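Local coordinates for protein arsenate reductase (ArsC) (Archaeoglobus fulgidus, PDB 1Y1L) that probably reduces arsenate to arsenite for arsenic detoxification, using a fold of the low-molecular-weight phosphotyrosine phosphatase family, at residues A[13-18]-A[108-113]; A[95-100]-A[104-109]. One frame throughout, in Å; residues are numbered along the deposited sequence.

Overall arrangement
Both contacts use helix 106-121, and their segments overlap at R108 and R109; their centres lie about 8 Å apart, on the same side of the chain's centre. Interaction 1 joins 108-113 on that helix to 13-18 on helix 12-21, 90 residues earlier in the chain and next to the parallel sheet, and is fully buried. Interaction 2 is local in sequence: it folds the loop that leaves strand 91-95, at one border of the sheet within this chain, against the first turn of the same helix, nearer the surface. The two meet at V110, whose CG2 touches P99 CB at 3.7 Å. Helix 106-121 thus ties the phosphatase-like core to a loop that packs on R12, probably near the active site.

Interaction 1: residues A[13-18]-A[108-113]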
loop_
_atom_site.group_PDB
_atom_site.type_symbol
_atom_site.label_atom_id
_atom_site.label_comp_id
_atom_site.label_asym_id
_atom_site.label_seq_id
_atom_site.Cartn_x
_atom_site.Cartn_y
_atom_site.Cartn_z
ATOM N N SER A 13 -16.052 -12.849 -6.420
ATOM C CA SER A 13 -15.014 -13.712 -5.903
ATOM C C SER A 13 -15.297 -15.106 -6.394
ATOM O O SER A 13 -14.471 -15.747 -7.039
ATOM C CB SER A 13 -15.084 -13.689 -4.384
ATOM O OG SER A 13 -15.452 -12.393 -3.932
ATOM N N VAL A 14 -16.520 -15.526 -6.143
ATOM C CA VAL A 14 -16.972 -16.845 -6.525
ATOM C C VAL A 14 -17.035 -17.060 -8.030
ATOM O O VAL A 14 -16.838 -18.172 -8.493
ATOM C CB VAL A 14 -18.354 -17.130 -5.935
ATOM C CG1 VAL A 14 -18.753 -18.564 -6.227
ATOM C CG2 VAL A 14 -18.362 -16.836 -4.432
ATOM N N MET A 15 -17.390 -16.029 -8.783
ATOM C CA MET A 15 -17.477 -16.175 -10.226
ATOM C C MET A 15 -16.110 -16.455 -10.817
ATOM O O MET A 15 -15.938 -17.433 -11.546
ATOM C CB MET A 15 -18.077 -14.926 -10.891
ATOM C CG MET A 15 -19.572 -14.719 -10.651
ATOM S SD MET A 15 -20.215 -13.184 -11.385
ATOM C CE MET A 15 -21.850 -13.665 -11.886
ATOM N N ALA A 16 -15.149 -15.580 -10.528
ATOM C CA ALA A 16 -13.795 -15.724 -11.051
ATOM C C ALA A 16 -13.214 -17.112 -10.768
ATOM O O ALA A 16 -12.575 -17.711 -11.643
ATOM C CB ALA A 16 -12.904 -14.647 -10.491
ATOM N N GLU A 17 -13.439 -17.607 -9.551
ATOM C CA GLU A 17 -12.955 -18.922 -9.159
ATOM C C GLU A 17 -13.438 -19.991 -10.130
ATOM O O GLU A 17 -12.640 -20.624 -10.817
ATOM C CB GLU A 17 -13.409 -19.250 -7.740
ATOM C CG GLU A 17 -13.153 -20.671 -7.323
ATOM C CD GLU A 17 -13.551 -20.943 -5.873
ATOM O OE1 GLU A 17 -13.003 -21.899 -5.269
ATOM O OE2 GLU A 17 -14.416 -20.211 -5.329
ATOM N N ALA A 18 -14.758 -20.160 -10.195
ATOM C CA ALA A 18 -15.407 -21.152 -11.053
ATOM C C ALA A 18 -15.001 -21.059 -12.522
ATOM O O ALA A 18 -14.819 -22.084 -13.183
ATOM C CB ALA A 18 -16.915 -21.049 -10.911
ATOM N N ARG A 108 -24.816 -10.561 -15.215
ATOM C CA ARG A 108 -24.266 -11.224 -16.386
ATOM C C ARG A 108 -23.130 -10.396 -16.963
ATOM O O ARG A 108 -22.115 -10.944 -17.393
ATOM C CB ARG A 108 -25.357 -11.457 -17.438
ATOM C CG ARG A 108 -26.273 -12.656 -17.142
ATOM C CD ARG A 108 -27.166 -13.002 -18.336
ATOM N NE ARG A 108 -27.791 -14.318 -18.212
ATOM C CZ ARG A 108 -28.939 -14.556 -17.578
ATOM N NH1 ARG A 108 -29.421 -15.786 -17.527
ATOM N NH2 ARG A 108 -29.615 -13.570 -16.995
ATOM N N ARG A 109 -23.318 -9.081 -16.993
ATOM C CA ARG A 109 -22.294 -8.176 -17.499
ATOM C C ARG A 109 -21.027 -8.331 -16.643
ATOM O O ARG A 109 -19.908 -8.359 -17.169
ATOM C CB ARG A 109 -22.802 -6.733 -17.457
ATOM C CG ARG A 109 -21.931 -5.723 -18.181
ATOM C CD ARG A 109 -21.315 -4.747 -17.193
ATOM N NE ARG A 109 -21.343 -3.386 -17.723
ATOM C CZ ARG A 109 -22.162 -2.426 -17.295
ATOM N NH1 ARG A 109 -22.110 -1.224 -17.860
ATOM N NH2 ARG A 109 -23.014 -2.650 -16.293
ATOM N N VAL A 110 -21.209 -8.403 -15.327
ATOM C CA VAL A 110 -20.097 -8.581 -14.397
ATOM C C VAL A 110 -19.445 -9.928 -14.657
ATOM O O VAL A 110 -18.228 -10.055 -14.603
ATOM C CB VAL A 110 -20.579 -8.526 -12.937
ATOM C CG1 VAL A 110 -19.507 -9.028 -11.993
ATOM C CG2 VAL A 110 -20.970 -7.110 -12.586
ATOM N N LEU A 111 -20.264 -10.931 -14.937
ATOM C CA LEU A 111 -19.762 -12.267 -15.206
ATOM C C LEU A 111 -18.844 -12.265 -16.415
ATOM O O LEU A 111 -17.791 -12.900 -16.401
ATOM C CB LEU A 111 -20.925 -13.224 -15.467
ATOM C CG LEU A 111 -20.523 -14.661 -15.781
ATOM C CD1 LEU A 111 -19.829 -15.232 -14.572
ATOM C CD2 LEU A 111 -21.737 -15.502 -16.128
ATOM N N ALA A 112 -19.276 -11.585 -17.474
ATOM C CA ALA A 112 -18.515 -11.518 -18.703
ATOM C C ALA A 112 -17.165 -10.866 -18.517
ATOM O O ALA A 112 -16.177 -11.375 -19.038
ATOM C CB ALA A 112 -19.291 -10.801 -19.771
ATOM N N GLU A 113 -17.118 -9.728 -17.821
ATOM C CA GLU A 113 -15.853 -9.028 -17.593
ATOM C C GLU A 113 -14.887 -9.911 -16.859
ATOM O O GLU A 113 -13.717 -9.978 -17.203
ATOM C CB GLU A 113 -16.058 -7.761 -16.788
ATOM C CG GLU A 113 -16.522 -6.588 -17.613
ATOM C CD GLU A 113 -16.225 -5.265 -16.938
ATOM O OE1 GLU A 113 -15.028 -4.980 -16.695
ATOM O OE2 GLU A 113 -17.186 -4.513 -16.653
#
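M15 reaches out from helix 12-21 and crosses L111 of helix 106-121 at about a right angle, so that the whole methionine passes the leucine, its thioether end coming slightly nearer than its base. The methyl CE does most of the touching: it sits 3.7 Å from L111 CD1 and equally close to L111 CB. SD follows just behind, 3.8 Å from L111 CD1. The methionine gets there with CG beside the backbone N, opposite the carbonyl carbon (chi1 -71°), running straight on through chi2 and bending at chi3. L111 sends its CG opposite its own backbone N (chi1 179°), bringing the CD1 branch across the thioether. Helix 12-21 follows the loop that starts after C6, part of the CX5R phosphate-binding signature of this phosphatase family, and here it packs against the last helix of the fold. V110 flanks the sulfur more loosely, its CG1 4.3 Å from M15 SD. The cluster is entirely apolar, and the CA atoms of M15 and L111 are 6.7 Å apart. V44 and L47 of helix 42-49 add to the packing round M15, as does I114, one turn beyond V110.

Interaction 2: residues A[95-100]-A[104-109]; sequences HIENPA and EGTYRR. With CD (cadmium ion), chain H.
Over one face of the Y107 ring lies the ring of P99: its CB sits almost above the centre, 3.6 Å from the centroid and 12° off the normal, a CH-pi contact. Side chain crosses side chain at about a right angle. The phenolic OH passes 3.6 Å from A100 CA, but its polar partner is D41, which hydrogen-bonds it. The second flat pair is charged. E97 lays OE2 over a face of the R109 guanidinium, 2.8 Å from NH2, with carboxylate and guanidinium planes 59° apart. E97 gets there as an extended arm, CG opposite its backbone N (chi1 171°), whereas R109 bends at chi2 and chi3 to come round. Between the two pairs, T106 CG2 lies 4.1 Å from P99 CA. The same methyl, T106 CG2, is 4.2 Å from the carboxylate carbon of E97. Back at the end of strand 91-95, H95 NE2 binds a cadmium ion at 2.4 Å, a site shared with D88 of a neighbouring subunit; a hydrogen bond from ND1 to E78 O helps set the imidazole. In relatives an Asp-Pro pair carrying the general acid occupies this loop, and N98-P99 probably corresponds to it, consistent with P99 packing on R12. The proline thus meets the pi face of Y107 with a C-H group, one of several surfaces it packs on, while the salt bridge towards the outside, meeting the guanidinium face-on, probably acts more through charge than through a directed N-H bond.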
loop_
_atom_site.group_PDB
_atom_site.type_symbol
_atom_site.label_atom_id
_atom_site.label_comp_id
_atom_site.label_asym_id
_atom_site.label_seq_id
_atom_site.Cartn_x
_atom_site.Cartn_y
_atom_site.Cartn_z
ATOM N N HIS A 95 -10.523 -3.834 -10.997
ATOM C CA HIS A 95 -11.622 -2.942 -10.667
ATOM C C HIS A 95 -12.862 -3.458 -11.402
ATOM O O HIS A 95 -12.988 -3.323 -12.622
ATOM C CB HIS A 95 -11.269 -1.515 -11.069
ATOM C CG HIS A 95 -10.033 -0.996 -10.398
ATOM N ND1 HIS A 95 -9.977 -0.719 -9.048
ATOM C CD2 HIS A 95 -8.807 -0.704 -10.891
ATOM C CE1 HIS A 95 -8.772 -0.273 -8.739
ATOM N NE2 HIS A 95 -8.042 -0.254 -9.841
ATOM N N ILE A 96 -13.739 -4.116 -10.653
ATOM C CA ILE A 96 -14.948 -4.697 -11.209
ATOM C C ILE A 96 -16.207 -4.213 -10.495
ATOM O O ILE A 96 -16.314 -4.270 -9.264
ATOM C CB ILE A 96 -14.885 -6.232 -11.138
ATOM C CG1 ILE A 96 -13.674 -6.735 -11.929
ATOM C CG2 ILE A 96 -16.160 -6.839 -11.682
ATOM C CD1 ILE A 96 -13.458 -8.225 -11.856
ATOM N N GLU A 97 -17.158 -3.748 -11.301
ATOM C CA GLU A 97 -18.447 -3.239 -10.837
ATOM C C GLU A 97 -19.104 -4.213 -9.893
ATOM O O GLU A 97 -19.200 -5.394 -10.187
ATOM C CB GLU A 97 -19.353 -3.006 -12.046
ATOM C CG GLU A 97 -20.802 -2.670 -11.734
ATOM C CD GLU A 97 -21.595 -2.321 -12.982
ATOM O OE1 GLU A 97 -22.498 -1.466 -12.888
ATOM O OE2 GLU A 97 -21.314 -2.897 -14.054
ATOM N N ASN A 98 -19.556 -3.708 -8.759
ATOM C CA ASN A 98 -20.208 -4.531 -7.755
ATOM C C ASN A 98 -21.641 -4.798 -8.218
ATOM O O ASN A 98 -22.463 -3.879 -8.232
ATOM C CB ASN A 98 -20.212 -3.772 -6.436
ATOM C CG ASN A 98 -20.547 -4.645 -5.277
ATOM O OD1 ASN A 98 -20.905 -5.812 -5.439
ATOM N ND2 ASN A 98 -20.412 -4.099 -4.080
ATOM N N PRO A 99 -21.963 -6.050 -8.619
ATOM C CA PRO A 99 -23.315 -6.376 -9.084
ATOM C C PRO A 99 -24.372 -6.408 -7.991
ATOM O O PRO A 99 -25.558 -6.262 -8.276
ATOM C CB PRO A 99 -23.128 -7.753 -9.710
ATOM C CG PRO A 99 -22.149 -8.370 -8.817
ATOM C CD PRO A 99 -21.119 -7.261 -8.649
ATOM N N ALA A 100 -23.935 -6.572 -6.747
ATOM C CA ALA A 100 -24.833 -6.651 -5.592
ATOM C C ALA A 100 -26.005 -5.686 -5.579
ATOM O O ALA A 100 -25.828 -4.462 -5.553
ATOM C CB ALA A 100 -24.049 -6.513 -4.300
ATOM N N GLU A 104 -30.779 -7.814 -11.967
ATOM C CA GLU A 104 -31.041 -7.785 -13.410
ATOM C C GLU A 104 -29.965 -8.470 -14.286
ATOM O O GLU A 104 -29.522 -9.591 -14.002
ATOM C CB GLU A 104 -31.264 -6.341 -13.873
ATOM C CG GLU A 104 -30.061 -5.460 -13.679
ATOM C CD GLU A 104 -30.240 -4.107 -14.295
ATOM O OE1 GLU A 104 -30.447 -3.142 -13.526
ATOM O OE2 GLU A 104 -30.171 -4.005 -15.543
ATOM N N GLY A 105 -29.611 -7.816 -15.389
ATOM C CA GLY A 105 -28.606 -8.353 -16.286
ATOM C C GLY A 105 -27.210 -7.889 -15.919
ATOM O O GLY A 105 -26.233 -8.402 -16.460
ATOM N N THR A 106 -27.118 -6.894 -15.033
ATOM C CA THR A 106 -25.835 -6.353 -14.575
ATOM C C THR A 106 -24.919 -7.470 -14.100
ATOM O O THR A 106 -23.709 -7.412 -14.301
ATOM C CB THR A 106 -26.040 -5.313 -13.449
ATOM O OG1 THR A 106 -26.521 -4.090 -14.021
ATOM C CG2 THR A 106 -24.745 -5.028 -12.710
ATOM N N TYR A 107 -25.499 -8.473 -13.452
ATOM C CA TYR A 107 -24.739 -9.609 -12.980
ATOM C C TYR A 107 -24.065 -10.326 -14.146
ATOM O O TYR A 107 -22.905 -10.710 -14.061
ATOM C CB TYR A 107 -25.651 -10.576 -12.266
ATOM C CG TYR A 107 -25.714 -10.350 -10.795
ATOM C CD1 TYR A 107 -26.367 -9.251 -10.264
ATOM C CD2 TYR A 107 -25.147 -11.259 -9.924
ATOM C CE1 TYR A 107 -26.455 -9.070 -8.902
ATOM C CE2 TYR A 107 -25.229 -11.086 -8.558
ATOM C CZ TYR A 107 -25.881 -9.996 -8.054
ATOM O OH TYR A 107 -25.940 -9.853 -6.695
ATOM N N ARG A 108 -24.816 -10.561 -15.215
ATOM C CA ARG A 108 -24.266 -11.224 -16.386
ATOM C C ARG A 108 -23.130 -10.396 -16.963
ATOM O O ARG A 108 -22.115 -10.944 -17.393
ATOM C CB ARG A 108 -25.357 -11.457 -17.438
ATOM C CG ARG A 108 -26.273 -12.656 -17.142
ATOM C CD ARG A 108 -27.166 -13.002 -18.336
ATOM N NE ARG A 108 -27.791 -14.318 -18.212
ATOM C CZ ARG A 108 -28.939 -14.556 -17.578
ATOM N NH1 ARG A 108 -29.421 -15.786 -17.527
ATOM N NH2 ARG A 108 -29.615 -13.570 -16.995
ATOM N N ARG A 109 -23.318 -9.081 -16.993
ATOM C CA ARG A 109 -22.294 -8.176 -17.499
ATOM C C ARG A 109 -21.027 -8.331 -16.643
ATOM O O ARG A 109 -19.908 -8.359 -17.169
ATOM C CB ARG A 109 -22.802 -6.733 -17.457
ATOM C CG ARG A 109 -21.931 -5.723 -18.181
ATOM C CD ARG A 109 -21.315 -4.747 -17.193
ATOM N NE ARG A 109 -21.343 -3.386 -17.723
ATOM C CZ ARG A 109 -22.162 -2.426 -17.295
ATOM N NH1 ARG A 109 -22.110 -1.224 -17.860
ATOM N NH2 ARG A 109 -23.014 -2.650 -16.293
HETATM CD CD CD H . -6.630 1.278 -8.672
#